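Local coordinates for peptidylprolyl Isomerase (PDB 6B4P), which probably catalyses cis-trans isomerisation of peptide bonds preceding proline, as a member of the FKBP family of peptidylprolyl isomerases, at residues Leu22-Ile27 against Ser92-Pro97; Val42-Thr47 against Gln64-Thr69. One frame throughout, in Å; residues are numbered along the deposited sequence.

Both contacts join antiparallel strands of one curled sheet, with strand 117-126 between them: it pairs with strand 91-96 of contact 1 and with strand 41-50 of contact 2. Their centres lie 16 Å apart on opposite sides of the chain's centre, and their nearest atoms stay about 6 Å from each other. In chain order the segments run 22-27, 42-47, 64-69, 92-97, so contact 2 is nested inside the loop that contact 1 closes. Helix 77-84 meets side chains of both, L22 and I96 in contact 1 and F68 in contact 2. The pairings thus lie on either side of strand 117-126, and contact 2 probably borders the FKBP ligand pocket.

Contact 1: residues Leu22-Ile27 against Ser92-Pro97; sequences LKKKII and SYFEIP
K25 and Y93 form a hydrogen-bonded antiparallel pair with 2.8 Å from K25 N to Y93 O and 2.8 Å from Y93 N to K25 O. Two residues along, E95 N reaches K23 O at 3.0 Å, whereas the return bond from K23 N to E95 O is weak at 3.4 Å, and this pair is looser than K25-Y93. On the face that also bears K25 and Y93, the side chains of K23 and E95 run alongside each other. Their salt bridge is long, 3.9 Å from NZ of K23 to OE2 of E95, but a water accepts from K23 NZ and donates to E95 OE1, closing the gap. The other face carries S92 and the non-hydrogen-bonded pair K24-F94. CB of K24 therefore lies over the F94 ring, 3.9 Å from its centroid, and chi1 (76°) with an extended chain carries CD to 3.8 Å from F94 CZ. The ammonium of K24 goes on to E90, which also accepts from S92 OG. Farther along, L22 CD1 packs on I96 CG1 at 3.7 Å, and helix 77-84 touches both. On its other edge strand 91-96 pairs antiparallel with strand 117-126 in the sheet of the FKBP fold.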
loop_
_atom_site.group_PDB
_atom_site.type_symbol
_atom_site.label_atom_id
_atom_site.label_comp_id
_atom_site.label_asym_id
_atom_site.label_seq_id
_atom_site.Cartn_x
_atom_site.Cartn_y
_atom_site.Cartn_z
ATOM N N LEU A 22 6.708 -2.595 9.078
ATOM C CA LEU A 22 5.640 -2.331 8.121
ATOM C C LEU A 22 4.350 -2.235 8.925
ATOM O O LEU A 22 4.000 -3.175 9.646
ATOM C CB LEU A 22 5.537 -3.447 7.080
ATOM C CG LEU A 22 4.371 -3.398 6.083
ATOM C CD1 LEU A 22 4.593 -2.265 5.096
ATOM C CD2 LEU A 22 4.222 -4.731 5.356
ATOM N N LYS A 23 3.655 -1.105 8.830
ATOM C CA LYS A 23 2.549 -0.867 9.748
ATOM C C LYS A 23 1.528 0.045 9.093
ATOM O O LYS A 23 1.835 0.744 8.123
ATOM C CB LYS A 23 3.063 -0.258 11.051
ATOM C CG LYS A 23 3.846 1.028 10.826
ATOM C CD LYS A 23 4.470 1.558 12.097
ATOM C CE LYS A 23 5.127 2.883 11.800
ATOM N NZ LYS A 23 5.449 3.632 13.041
ATOM N N LYS A 24 0.310 0.047 9.636
ATOM C CA LYS A 24 -0.756 0.866 9.076
ATOM C C LYS A 24 -1.630 1.469 10.168
ATOM O O LYS A 24 -1.681 0.991 11.306
ATOM C CB LYS A 24 -1.646 0.061 8.111
ATOM C CG LYS A 24 -2.610 -0.871 8.829
ATOM C CD LYS A 24 -3.459 -1.704 7.846
ATOM C CE LYS A 24 -4.426 -2.582 8.609
ATOM N NZ LYS A 24 -5.285 -3.437 7.702
ATOM N N LYS A 25 -2.310 2.551 9.795
ATOM C CA LYS A 25 -3.407 3.135 10.560
ATOM C C LYS A 25 -4.656 3.046 9.698
ATOM O O LYS A 25 -4.612 3.404 8.516
ATOM C CB LYS A 25 -3.125 4.594 10.924
ATOM C CG LYS A 25 -1.992 4.788 11.929
ATOM C CD LYS A 25 -1.411 6.196 11.863
ATOM C CE LYS A 25 -2.474 7.270 11.982
ATOM N NZ LYS A 25 -1.864 8.628 11.856
ATOM N N ILE A 26 -5.762 2.573 10.273
ATOM C CA ILE A 26 -7.004 2.477 9.517
ATOM C C ILE A 26 -7.666 3.848 9.518
ATOM O O ILE A 26 -7.877 4.448 10.577
ATOM C CB ILE A 26 -7.932 1.393 10.091
ATOM C CG1 ILE A 26 -7.260 0.024 9.957
ATOM C CG2 ILE A 26 -9.278 1.395 9.371
ATOM C CD1 ILE A 26 -8.043 -1.121 10.557
ATOM N N ILE A 27 -7.937 4.370 8.328
ATOM C CA ILE A 27 -8.622 5.649 8.182
ATOM C C ILE A 27 -10.126 5.452 8.132
ATOM O O ILE A 27 -10.883 6.089 8.869
ATOM C CB ILE A 27 -8.116 6.368 6.912
ATOM C CG1 ILE A 27 -6.611 6.593 6.977
ATOM C CG2 ILE A 27 -8.872 7.668 6.687
ATOM C CD1 ILE A 27 -6.038 7.159 5.699
ATOM N N SER A 92 -6.571 2.767 4.409
ATOM C CA SER A 92 -5.567 2.744 5.461
ATOM C C SER A 92 -4.326 3.495 5.018
ATOM O O SER A 92 -4.101 3.738 3.831
ATOM C CB SER A 92 -5.210 1.313 5.860
ATOM O OG SER A 92 -6.290 0.780 6.618
ATOM N N TYR A 93 -3.540 3.887 6.015
ATOM C CA TYR A 93 -2.316 4.657 5.832
ATOM C C TYR A 93 -1.143 3.791 6.260
ATOM O O TYR A 93 -1.116 3.305 7.393
ATOM C CB TYR A 93 -2.390 5.933 6.666
ATOM C CG TYR A 93 -1.241 6.894 6.518
ATOM C CD1 TYR A 93 -0.925 7.455 5.283
ATOM C CD2 TYR A 93 -0.500 7.282 7.623
ATOM C CE1 TYR A 93 0.107 8.370 5.162
ATOM C CE2 TYR A 93 0.534 8.184 7.506
ATOM C CZ TYR A 93 0.833 8.724 6.274
ATOM O OH TYR A 93 1.858 9.637 6.170
ATOM N N PHE A 94 -0.199 3.580 5.351
ATOM C CA PHE A 94 0.899 2.645 5.554
ATOM C C PHE A 94 2.232 3.367 5.614
ATOM O O PHE A 94 2.517 4.237 4.789
ATOM C CB PHE A 94 0.961 1.619 4.417
ATOM C CG PHE A 94 -0.207 0.683 4.363
ATOM C CD1 PHE A 94 -0.109 -0.594 4.888
ATOM C CD2 PHE A 94 -1.396 1.068 3.755
ATOM C CE1 PHE A 94 -1.196 -1.477 4.817
ATOM C CE2 PHE A 94 -2.478 0.178 3.677
ATOM C CZ PHE A 94 -2.370 -1.088 4.211
ATOM N N GLU A 95 3.063 2.976 6.578
ATOM C CA GLU A 95 4.483 3.295 6.564
ATOM C C GLU A 95 5.232 2.079 6.043
ATOM O O GLU A 95 5.152 0.998 6.642
ATOM C CB GLU A 95 4.971 3.672 7.955
ATOM C CG GLU A 95 6.428 4.081 7.958
ATOM C CD GLU A 95 6.832 4.811 9.224
ATOM O OE1 GLU A 95 6.213 5.848 9.549
ATOM O OE2 GLU A 95 7.739 4.314 9.915
ATOM N N ILE A 96 5.969 2.252 4.954
ATOM C CA ILE A 96 6.610 1.148 4.257
ATOM C C ILE A 96 8.110 1.408 4.210
ATOM O O ILE A 96 8.594 2.149 3.356
ATOM C CB ILE A 96 6.031 0.971 2.844
ATOM C CG1 ILE A 96 4.513 0.784 2.930
ATOM C CG2 ILE A 96 6.653 -0.240 2.166
ATOM C CD1 ILE A 96 3.860 0.305 1.627
ATOM N N PRO A 97 8.885 0.780 5.099
ATOM C CA PRO A 97 10.345 0.917 5.046
ATOM C C PRO A 97 10.906 0.491 3.698
ATOM O O PRO A 97 10.294 -0.269 2.941
ATOM C CB PRO A 97 10.833 -0.009 6.173
ATOM C CG PRO A 97 9.638 -0.151 7.093
ATOM C CD PRO A 97 8.451 -0.119 6.186
HETATM O O HOH W 1 5.797 6.278 12.112
#

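Contact 2: residues Val42-Thr47 against Gln64-Thr69; sequences VSVHYT and QPFVFT
V42-V44 and F66-F68 pair antiparallel, their short strand axes at 138°, through two hydrogen-bonded pairs, V42 with F68 and V44 with F66, flanking the non-hydrogen-bonded pair S43-V67. This is an edge of the FKBP sheet: strand 66-69 lies against strand 41-50, which carries strand 117-126 on its other edge and pairs farther on with strand 55-58. V42 N to F68 O, V44 N to F66 O and F66 N to V44 O span 2.8-2.9 Å; only F68 N to V42 O is longer, 3.2 Å. The face bearing V42, V44, F66 and F68 is apolar. CG2 of V42 stands over the F68 ring, 3.6 Å from its centroid and 18° off the normal, while V44 CG2 meets that ring, buried against helix 77-84, at its edge. A chi1 of 68° swings the Y46 ring toward F66, with CE2 at its edge 3.8 Å from F66 CB. Its hydroxyl bonds to D57 and R62; Y46, D57, F66, V75 and W79 match residues lining the FKBP proline-binding pocket, so this side probably borders the active site. Where strand 66-69 begins, H45 turns one ring face to P65, whose CB is 4.2 Å from the imidazole centroid, while S59 holds H45 ND1.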
loop_
_atom_site.group_PDB
_atom_site.type_symbol
_atom_site.label_atom_id
_atom_site.label_comp_id
_atom_site.label_asym_id
_atom_site.label_seq_id
_atom_site.Cartn_x
_atom_site.Cartn_y
_atom_site.Cartn_z
ATOM N N VAL A 42 -6.853 -7.335 -7.358
ATOM C CA VAL A 42 -7.363 -6.282 -6.489
ATOM C C VAL A 42 -7.297 -4.956 -7.226
ATOM O O VAL A 42 -6.394 -4.708 -8.033
ATOM C CB VAL A 42 -6.588 -6.208 -5.154
ATOM C CG1 VAL A 42 -6.729 -7.502 -4.371
ATOM C CG2 VAL A 42 -5.123 -5.866 -5.386
ATOM N N SER A 43 -8.258 -4.091 -6.934
ATOM C CA SER A 43 -8.280 -2.728 -7.445
ATOM C C SER A 43 -8.101 -1.783 -6.267
ATOM O O SER A 43 -8.857 -1.864 -5.290
ATOM C CB SER A 43 -9.597 -2.425 -8.161
ATOM O OG SER A 43 -9.726 -3.164 -9.363
ATOM N N VAL A 44 -7.105 -0.893 -6.357
ATOM C CA VAL A 44 -6.812 0.039 -5.275
ATOM C C VAL A 44 -6.686 1.449 -5.821
ATOM O O VAL A 44 -6.269 1.669 -6.964
ATOM C CB VAL A 44 -5.524 -0.332 -4.498
ATOM C CG1 VAL A 44 -5.629 -1.732 -3.864
ATOM C CG2 VAL A 44 -4.289 -0.228 -5.387
ATOM N N HIS A 45 -7.059 2.413 -4.984
ATOM C CA HIS A 45 -6.660 3.796 -5.172
ATOM C C HIS A 45 -5.604 4.108 -4.130
ATOM O O HIS A 45 -5.717 3.677 -2.976
ATOM C CB HIS A 45 -7.847 4.755 -5.048
ATOM C CG HIS A 45 -8.443 5.128 -6.366
ATOM N ND1 HIS A 45 -7.676 5.535 -7.435
ATOM C CD2 HIS A 45 -9.729 5.158 -6.790
ATOM C CE1 HIS A 45 -8.464 5.802 -8.463
ATOM N NE2 HIS A 45 -9.714 5.578 -8.097
ATOM N N TYR A 46 -4.572 4.851 -4.529
ATOM C CA TYR A 46 -3.491 5.099 -3.588
ATOM C C TYR A 46 -2.914 6.489 -3.792
ATOM O O TYR A 46 -3.013 7.080 -4.868
ATOM C CB TYR A 46 -2.368 4.063 -3.731
ATOM C CG TYR A 46 -1.642 4.207 -5.043
ATOM C CD1 TYR A 46 -0.486 4.982 -5.141
ATOM C CD2 TYR A 46 -2.125 3.597 -6.193
ATOM C CE1 TYR A 46 0.160 5.135 -6.363
ATOM C CE2 TYR A 46 -1.490 3.745 -7.414
ATOM C CZ TYR A 46 -0.342 4.510 -7.490
ATOM O OH TYR A 46 0.292 4.676 -8.688
ATOM N N THR A 47 -2.274 6.989 -2.735
ATOM C CA THR A 47 -1.445 8.190 -2.790
ATOM C C THR A 47 -0.132 7.886 -2.083
ATOM O O THR A 47 -0.137 7.451 -0.928
ATOM C CB THR A 47 -2.145 9.385 -2.142
ATOM O OG1 THR A 47 -3.376 9.666 -2.834
ATOM C CG2 THR A 47 -1.258 10.626 -2.205
ATOM N N GLN A 64 -7.939 6.587 -12.313
ATOM C CA GLN A 64 -8.062 5.176 -12.633
ATOM C C GLN A 64 -7.440 4.354 -11.520
ATOM O O GLN A 64 -6.257 4.554 -11.199
ATOM C CB GLN A 64 -7.393 4.860 -13.970
ATOM C CG GLN A 64 -8.097 5.493 -15.162
ATOM C CD GLN A 64 -9.552 5.075 -15.260
ATOM O OE1 GLN A 64 -9.911 3.950 -14.909
ATOM N NE2 GLN A 64 -10.399 5.984 -15.733
ATOM N N PRO A 65 -8.185 3.444 -10.900
ATOM C CA PRO A 65 -7.577 2.571 -9.892
ATOM C C PRO A 65 -6.463 1.734 -10.494
ATOM O O PRO A 65 -6.439 1.455 -11.696
ATOM C CB PRO A 65 -8.741 1.693 -9.420
ATOM C CG PRO A 65 -9.788 1.825 -10.485
ATOM C CD PRO A 65 -9.628 3.192 -11.062
ATOM N N PHE A 66 -5.530 1.339 -9.638
ATOM C CA PHE A 66 -4.449 0.450 -10.024
ATOM C C PHE A 66 -4.829 -0.989 -9.693
ATOM O O PHE A 66 -5.365 -1.273 -8.620
ATOM C CB PHE A 66 -3.153 0.841 -9.310
ATOM C CG PHE A 66 -2.010 -0.055 -9.635
ATOM C CD1 PHE A 66 -1.338 0.068 -10.841
ATOM C CD2 PHE A 66 -1.624 -1.046 -8.754
ATOM C CE1 PHE A 66 -0.297 -0.778 -11.153
ATOM C CE2 PHE A 66 -0.577 -1.905 -9.064
ATOM C CZ PHE A 66 0.086 -1.763 -10.268
ATOM N N VAL A 67 -4.561 -1.898 -10.629
ATOM C CA VAL A 67 -4.949 -3.296 -10.502
ATOM C C VAL A 67 -3.692 -4.150 -10.478
ATOM O O VAL A 67 -2.786 -3.958 -11.298
ATOM C CB VAL A 67 -5.878 -3.730 -11.649
ATOM C CG1 VAL A 67 -6.178 -5.226 -11.564
ATOM C CG2 VAL A 67 -7.162 -2.926 -11.609
ATOM N N PHE A 68 -3.636 -5.087 -9.539
ATOM C CA PHE A 68 -2.548 -6.048 -9.537
ATOM C C PHE A 68 -3.053 -7.350 -8.937
ATOM O O PHE A 68 -4.116 -7.397 -8.311
ATOM C CB PHE A 68 -1.309 -5.517 -8.798
ATOM C CG PHE A 68 -1.479 -5.371 -7.302
ATOM C CD1 PHE A 68 -1.035 -6.374 -6.443
ATOM C CD2 PHE A 68 -2.024 -4.213 -6.757
ATOM C CE1 PHE A 68 -1.150 -6.226 -5.061
ATOM C CE2 PHE A 68 -2.152 -4.055 -5.375
ATOM C CZ PHE A 68 -1.710 -5.066 -4.527
ATOM N N THR A 69 -2.290 -8.418 -9.160
ATOM C CA THR A 69 -2.643 -9.734 -8.644
ATOM C C THR A 69 -1.955 -9.935 -7.301
ATOM O O THR A 69 -0.722 -9.902 -7.213
ATOM C CB THR A 69 -2.254 -10.839 -9.624
ATOM O OG1 THR A 69 -2.934 -10.633 -10.870
ATOM C CG2 THR A 69 -2.653 -12.198 -9.062
#